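Local coordinates for odorant-binding protein 1F (Rattus norvegicus, PDB 3FIQ) that binds a wide variety of small odorant molecules in the nasal epithelium as a secreted lipocalin, at residues D6-P9 with S10-N13; D123-K126 with A127-Q130; I141-E144 with N145-H148. All coordinates share one frame; numbering follows the deposited sequence.

Contact 1: D6-P9 with S10-N13. With EDO (1,2-ethanediol), chain D.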
loop_
_atom_site.group_PDB
_atom_site.type_symbol
_atom_site.label_atom_id
_atom_site.label_comp_id
_atom_site.label_asym_id
_atom_site.label_seq_id
_atom_site.Cartn_x
_atom_site.Cartn_y
_atom_site.Cartn_z
ATOM N N ASP A 6 0.075 11.747 10.416
ATOM C CA ASP A 6 -0.994 10.976 11.052
ATOM C C ASP A 6 -2.199 10.919 10.103
ATOM O O ASP A 6 -2.339 11.742 9.234
ATOM C CB ASP A 6 -1.432 11.608 12.381
ATOM C CG ASP A 6 -0.335 11.594 13.441
ATOM O OD1 ASP A 6 0.231 10.526 13.741
ATOM O OD2 ASP A 6 -0.061 12.675 14.009
ATOM N N ILE A 7 -3.043 9.919 10.271
ATOM C CA ILE A 7 -4.325 9.875 9.567
ATOM C C ILE A 7 -5.476 9.716 10.551
ATOM O O ILE A 7 -5.366 9.080 11.615
ATOM C CB ILE A 7 -4.393 8.699 8.556
ATOM C CG1 ILE A 7 -3.875 7.431 9.201
ATOM C CG2 ILE A 7 -3.647 9.047 7.362
ATOM C CD1 ILE A 7 -3.781 6.255 8.243
ATOM N N SER A 8 -6.598 10.303 10.163
ATOM C CA SER A 8 -7.785 10.270 10.987
ATOM C C SER A 8 -8.822 9.404 10.372
ATOM O O SER A 8 -8.811 9.112 9.211
ATOM C CB SER A 8 -8.330 11.675 11.137
ATOM O OG SER A 8 -8.883 12.079 9.955
ATOM N N PRO A 9 -9.759 8.952 11.156
ATOM C CA PRO A 9 -10.836 8.199 10.548
ATOM C C PRO A 9 -11.548 8.914 9.417
ATOM O O PRO A 9 -11.937 8.293 8.399
ATOM C CB PRO A 9 -11.791 7.931 11.683
ATOM C CG PRO A 9 -10.961 8.175 12.939
ATOM C CD PRO A 9 -9.828 9.015 12.630
ATOM N N SER A 10 -11.847 10.197 9.610
ATOM C CA SER A 10 -12.521 10.948 8.570
ATOM C C SER A 10 -11.699 10.955 7.292
ATOM O O SER A 10 -12.262 10.898 6.178
ATOM C CB SER A 10 -12.689 12.414 9.019
ATOM O OG SER A 10 -13.647 12.496 10.060
ATOM N N GLU A 11 -10.377 11.029 7.402
ATOM C CA GLU A 11 -9.508 11.016 6.221
ATOM C C GLU A 11 -9.521 9.677 5.494
ATOM O O GLU A 11 -9.613 9.598 4.244
ATOM C CB GLU A 11 -8.072 11.368 6.568
ATOM C CG GLU A 11 -7.877 12.875 6.864
ATOM C CD GLU A 11 -6.579 13.223 7.514
ATOM O OE1 GLU A 11 -5.969 12.410 8.202
ATOM O OE2 GLU A 11 -6.166 14.384 7.382
ATOM N N VAL A 12 -9.462 8.617 6.272
ATOM C CA VAL A 12 -9.256 7.323 5.620
ATOM C C VAL A 12 -10.479 6.436 5.387
ATOM O O VAL A 12 -10.438 5.629 4.472
ATOM C CB VAL A 12 -8.175 6.495 6.302
ATOM C CG1 VAL A 12 -6.909 7.251 6.471
ATOM C CG2 VAL A 12 -8.636 6.087 7.543
ATOM N N ASN A 13 -11.568 6.573 6.122
ATOM C CA ASN A 13 -12.615 5.613 6.084
ATOM C C ASN A 13 -13.337 5.638 4.750
ATOM O O ASN A 13 -13.803 6.672 4.306
ATOM C CB ASN A 13 -13.576 5.821 7.239
ATOM C CG ASN A 13 -13.004 5.327 8.547
ATOM O OD1 ASN A 13 -11.855 4.987 8.635
ATOM N ND2 ASN A 13 -13.794 5.413 9.578
HETATM C C1 EDO D . -12.436 13.878 4.801
HETATM O O1 EDO D . -12.552 12.709 3.965
HETATM C C2 EDO D . -11.306 14.768 4.339
HETATM O O2 EDO D . -10.216 14.046 3.739
HETATM O O HOH W 1 -4.969 13.749 10.293
#

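Contact 2: D123-K126 with A127-Q130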
loop_
_atom_site.group_PDB
_atom_site.type_symbol
_atom_site.label_atom_id
_atom_site.label_comp_id
_atom_site.label_asym_id
_atom_site.label_seq_id
_atom_site.Cartn_x
_atom_site.Cartn_y
_atom_site.Cartn_z
ATOM N N ASP A 123 -6.146 7.986 -11.375
ATOM C CA ASP A 123 -4.807 8.423 -11.854
ATOM C C ASP A 123 -4.057 9.333 -10.902
ATOM O O ASP A 123 -4.666 10.095 -10.183
ATOM C CB ASP A 123 -4.915 9.176 -13.199
ATOM C CG ASP A 123 -6.036 10.244 -13.230
ATOM O OD1 ASP A 123 -5.932 11.333 -12.590
ATOM O OD2 ASP A 123 -7.027 10.006 -13.972
ATOM N N LEU A 124 -2.729 9.281 -10.949
ATOM C CA LEU A 124 -1.877 10.365 -10.485
ATOM C C LEU A 124 -1.718 11.404 -11.576
ATOM O O LEU A 124 -1.676 11.098 -12.792
ATOM C CB LEU A 124 -0.479 9.840 -10.113
ATOM C CG LEU A 124 -0.447 8.904 -8.899
ATOM C CD1 LEU A 124 1.032 8.504 -8.626
ATOM C CD2 LEU A 124 -1.092 9.565 -7.677
ATOM N N ASN A 125 -1.511 12.658 -11.160
ATOM C CA ASN A 125 -1.102 13.675 -12.106
ATOM C C ASN A 125 0.441 13.624 -12.324
ATOM O O ASN A 125 1.157 12.854 -11.690
ATOM C CB ASN A 125 -1.673 15.053 -11.674
ATOM C CG ASN A 125 -1.067 15.579 -10.381
ATOM O OD1 ASN A 125 0.129 15.489 -10.158
ATOM N ND2 ASN A 125 -1.903 16.166 -9.535
ATOM N N LYS A 126 0.940 14.457 -13.240
ATOM C CA LYS A 126 2.327 14.340 -13.610
ATOM C C LYS A 126 3.221 14.699 -12.428
ATOM O O LYS A 126 4.237 14.067 -12.199
ATOM C CB LYS A 126 2.658 15.230 -14.856
ATOM C CG LYS A 126 4.134 15.167 -15.232
ATOM C CD LYS A 126 4.470 15.968 -16.523
ATOM C CE LYS A 126 4.036 17.428 -16.453
ATOM N NZ LYS A 126 4.704 18.153 -15.331
ATOM N N ALA A 127 2.859 15.737 -11.693
ATOM C CA ALA A 127 3.585 16.130 -10.524
ATOM C C ALA A 127 3.669 15.002 -9.459
ATOM O O ALA A 127 4.721 14.787 -8.829
ATOM C CB ALA A 127 2.962 17.374 -9.932
ATOM N N GLN A 128 2.555 14.320 -9.243
ATOM C CA GLN A 128 2.536 13.253 -8.284
ATOM C C GLN A 128 3.390 12.049 -8.745
ATOM O O GLN A 128 4.031 11.409 -7.921
ATOM C CB GLN A 128 1.097 12.845 -7.983
ATOM C CG GLN A 128 0.287 13.898 -7.317
ATOM C CD GLN A 128 -1.163 13.574 -7.310
ATOM O OE1 GLN A 128 -1.667 12.962 -8.243
ATOM N NE2 GLN A 128 -1.855 13.964 -6.234
ATOM N N LYS A 129 3.433 11.781 -10.023
ATOM C CA LYS A 129 4.283 10.740 -10.568
ATOM C C LYS A 129 5.742 11.049 -10.317
ATOM O O LYS A 129 6.511 10.161 -9.999
ATOM C CB LYS A 129 4.001 10.558 -12.066
ATOM C CG LYS A 129 2.666 9.950 -12.296
ATOM C CD LYS A 129 2.454 9.586 -13.747
ATOM C CE LYS A 129 1.064 9.007 -14.001
ATOM N NZ LYS A 129 0.821 8.995 -15.498
ATOM N N GLN A 130 6.106 12.310 -10.482
ATOM C CA GLN A 130 7.506 12.702 -10.265
ATOM C C GLN A 130 7.844 12.654 -8.811
ATOM O O GLN A 130 8.950 12.212 -8.449
ATOM C CB GLN A 130 7.792 14.081 -10.825
ATOM C CG GLN A 130 7.785 14.080 -12.292
ATOM C CD GLN A 130 8.994 13.359 -12.919
ATOM O OE1 GLN A 130 8.896 12.195 -13.366
ATOM N NE2 GLN A 130 10.135 14.055 -12.980
HETATM O O HOH W 2 -4.392 12.719 -8.855
#

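Contact 3: I141-E144 with N145-H148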
loop_
_atom_site.group_PDB
_atom_site.type_symbol
_atom_site.label_atom_id
_atom_site.label_comp_id
_atom_site.label_asym_id
_atom_site.label_seq_id
_atom_site.Cartn_x
_atom_site.Cartn_y
_atom_site.Cartn_z
ATOM N N ILE A 141 14.643 2.443 -3.598
ATOM C CA ILE A 141 13.761 1.550 -4.310
ATOM C C ILE A 141 13.859 1.860 -5.808
ATOM O O ILE A 141 13.731 3.024 -6.184
ATOM C CB ILE A 141 12.295 1.722 -3.878
ATOM C CG1 ILE A 141 12.080 1.281 -2.417
ATOM C CG2 ILE A 141 11.421 0.925 -4.821
ATOM C CD1 ILE A 141 10.756 1.788 -1.809
ATOM N N PRO A 142 14.216 0.867 -6.651
ATOM C CA PRO A 142 14.393 1.103 -8.078
ATOM C C PRO A 142 13.107 1.474 -8.766
ATOM O O PRO A 142 12.131 0.737 -8.696
ATOM C CB PRO A 142 14.967 -0.254 -8.601
ATOM C CG PRO A 142 15.478 -0.942 -7.415
ATOM C CD PRO A 142 14.518 -0.538 -6.330
ATOM N N ASN A 143 13.067 2.610 -9.472
ATOM C CA ASN A 143 11.835 3.000 -10.177
ATOM C C ASN A 143 11.463 2.094 -11.312
ATOM O O ASN A 143 10.284 2.061 -11.731
ATOM C CB ASN A 143 11.958 4.446 -10.688
ATOM C CG ASN A 143 11.619 5.436 -9.639
ATOM O OD1 ASN A 143 10.530 5.369 -9.038
ATOM N ND2 ASN A 143 12.535 6.348 -9.372
ATOM N N GLU A 144 12.432 1.313 -11.819
ATOM C CA GLU A 144 12.095 0.449 -12.939
ATOM C C GLU A 144 11.287 -0.736 -12.457
ATOM O O GLU A 144 10.781 -1.481 -13.273
ATOM C CB GLU A 144 13.324 -0.043 -13.670
ATOM C CG GLU A 144 14.199 -0.857 -12.836
ATOM C CD GLU A 144 15.340 -0.094 -12.181
ATOM O OE1 GLU A 144 15.239 1.182 -11.900
ATOM O OE2 GLU A 144 16.366 -0.836 -11.928
ATOM N N ASN A 145 11.150 -0.903 -11.126
ATOM C CA ASN A 145 10.252 -1.935 -10.617
ATOM C C ASN A 145 8.818 -1.531 -10.436
ATOM O O ASN A 145 8.014 -2.292 -9.916
ATOM C CB ASN A 145 10.778 -2.508 -9.314
ATOM C CG ASN A 145 12.130 -3.165 -9.454
ATOM O OD1 ASN A 145 12.596 -3.419 -10.535
ATOM N ND2 ASN A 145 12.744 -3.445 -8.330
ATOM N N THR A 146 8.487 -0.324 -10.867
ATOM C CA THR A 146 7.162 0.212 -10.630
ATOM C C THR A 146 6.066 -0.543 -11.347
ATOM O O THR A 146 6.205 -0.859 -12.523
ATOM C CB THR A 146 7.083 1.633 -11.137
ATOM O OG1 THR A 146 8.004 2.446 -10.386
ATOM C CG2 THR A 146 5.708 2.261 -10.946
ATOM N N GLN A 147 4.998 -0.874 -10.603
ATOM C CA GLN A 147 3.835 -1.579 -11.152
ATOM C C GLN A 147 2.626 -0.667 -11.110
ATOM O O GLN A 147 2.300 -0.098 -10.088
ATOM C CB GLN A 147 3.506 -2.772 -10.210
ATOM C CG GLN A 147 4.648 -3.683 -9.938
ATOM C CD GLN A 147 5.111 -4.502 -11.146
ATOM O OE1 GLN A 147 4.308 -5.148 -11.792
ATOM N NE2 GLN A 147 6.443 -4.457 -11.453
ATOM N N HIS A 148 1.985 -0.475 -12.261
ATOM C CA HIS A 148 0.736 0.226 -12.399
ATOM C C HIS A 148 -0.350 -0.804 -12.326
ATOM O O HIS A 148 -0.438 -1.682 -13.184
ATOM C CB HIS A 148 0.726 0.877 -13.752
ATOM C CG HIS A 148 -0.466 1.727 -14.040
ATOM N ND1 HIS A 148 -0.952 1.861 -15.320
ATOM C CD2 HIS A 148 -1.211 2.546 -13.262
ATOM C CE1 HIS A 148 -1.985 2.690 -15.315
ATOM N NE2 HIS A 148 -2.140 3.162 -14.080
HETATM O O HOH W 3 7.898 5.283 -9.869
HETATM O O HOH W 4 8.098 -1.013 -14.440
HETATM O O HOH W 5 15.638 -3.697 -10.819
#

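Contact 1: D6-P9 with S10-N13
S8 and E11 face each other across the first turn of helix 9-12 in a capping box, each side chain taking the other's backbone N-H. OG of S8 accepts from E11 N at 3.1 Å, placed there because it sits between its own backbone N and carbonyl carbon (chi1 72°). A serine is short enough to fold back in this way. E11 sends an extended chain the other way, past OG, and its OE1 accepts from S8 N at 2.9 Å on the anti side of the carboxylate, 26° out of its plane. Glutamate suits the place because it has two oxygens: OE1 accepts from S8 N and water 1, OE2 forms a salt bridge with K93; D6 is paired with K72. P9, with no N-H to offer, suits the first helical position.

I7 and V12 form the apolar side, their side chains roughly perpendicular, and I7 also lies on V90. The helix leads into the first barrel strand of the lipocalin, and V12 O accepts from NE1 of W16, the tryptophan of the family's Gly-X-Trp signature. CG1 of V12 points into the fork of the isoleucine, 3.6 Å from CB and 3.7 Å from CD1 of I7.

Contact 2: D123-K126 with A127-Q130
N125 and Q128 grip each other reciprocally at the start of helix 126-138, the long helix that follows strand 111-119 in this lipocalin. Their two bonds make a capping box: OD1 of N125 accepts from Q128 N at 2.8 Å, and OE1 of Q128 accepts from N125 N at 2.9 Å with a nearly straight N-H...O angle of 167°. The side chains run athwart each other, yet their amide planes are only 21° apart and stack, with CD of Q128 3.5 Å from ND2 of N125. Asparagine suits the N-cap because its oxygen is one bond beyond CG; with chi1 at 67° that oxygen folds back over the first turn and also lies 3.4 Å from CB of A127. Glutamine is longer, and its extended chain carries OE1 back to the residue before the helix.

Backbone bonds from K129 N to N125 O and from Q130 N to K126 O continue the turn. Farther out, water 2 joins OE1 of Q128 to D123 O, so the glutamine oxygen is held by two donors, while the carboxylate of D123 pairs with R121. L124 provides the apolar flank: its CB packs 3.8 Å from CG of K129, and its side chain rests on Y20 and I97. The CD2 methyl of L124 lies beside the glutamine oxygen, 3.5 Å from OE1 of Q128. Q128 also touches I97 and K129 touches Y20, so the cap is seated against strands 14-23 and 97-105.

Both members of the box are neutral amides, so it joins peptide N-H groups to carbonyl dipoles rather than to full charges, and its strength probably depends little on pH.

Contact 3: I141-E144 with N145-H148
The amide of N145 has the ring of P142 over one face, with ND2 about equally far from CB, CG and CD of P142, 3.8 Å from CG. CG of E144 lies over the same face, 3.8 Å from OD1 of N145. The E144 carboxylate is turned 68° from the amide plane, and water 5, at the oxygen end, donates to both its OE2 and OD1 of N145. At the other end ND2 of N145 donates to the carbonyl of A23, fixing which way round the amide sits; the side chain also touches V26. Replacing N145 with an alanine would remove the amide; the A23 carbonyl would probably lose its donor and water 5 one of its two acceptors.

The side chains of N143 and T146 run alongside each other. T146 suits its place because a beta-hydroxyl can reach back: with OG1 beside its own backbone N (chi1 -63°), it donates to N143 O at 2.7 Å. T146 N reaches that oxygen too, at 3.1 Å and from the same face, so one carbonyl holds two donors. Water 3 ties OG1 to OD1 of N143, whose ND2 donates to R133 O.

Together with the bond from N145 N to P142 O, these successive three-residue spans mark a short 3-10 turn, leading from the lipocalin helix 126-138 to strand 147-148, paired antiparallel with 14-23.

The three contacts follow one another along the chain as turns at the ends of elements that flank the lipocalin barrel. Contacts 1 and 2 start two different helices with the same device, a capping box, though their centres are 22 Å apart and their nearest atoms about 14 Å. Contacts 2 and 3 lie closer, about 6 Å between nearest atoms, because strand 147-148 runs back toward the start of helix 126-138, alongside strand 14-23; Y20 of strand 14-23 touches residues of both. Contacts 1 and 3, with centres 27 Å apart, flank the middle of the molecule from opposite directions. In lipocalins the ligand occupies the barrel interior.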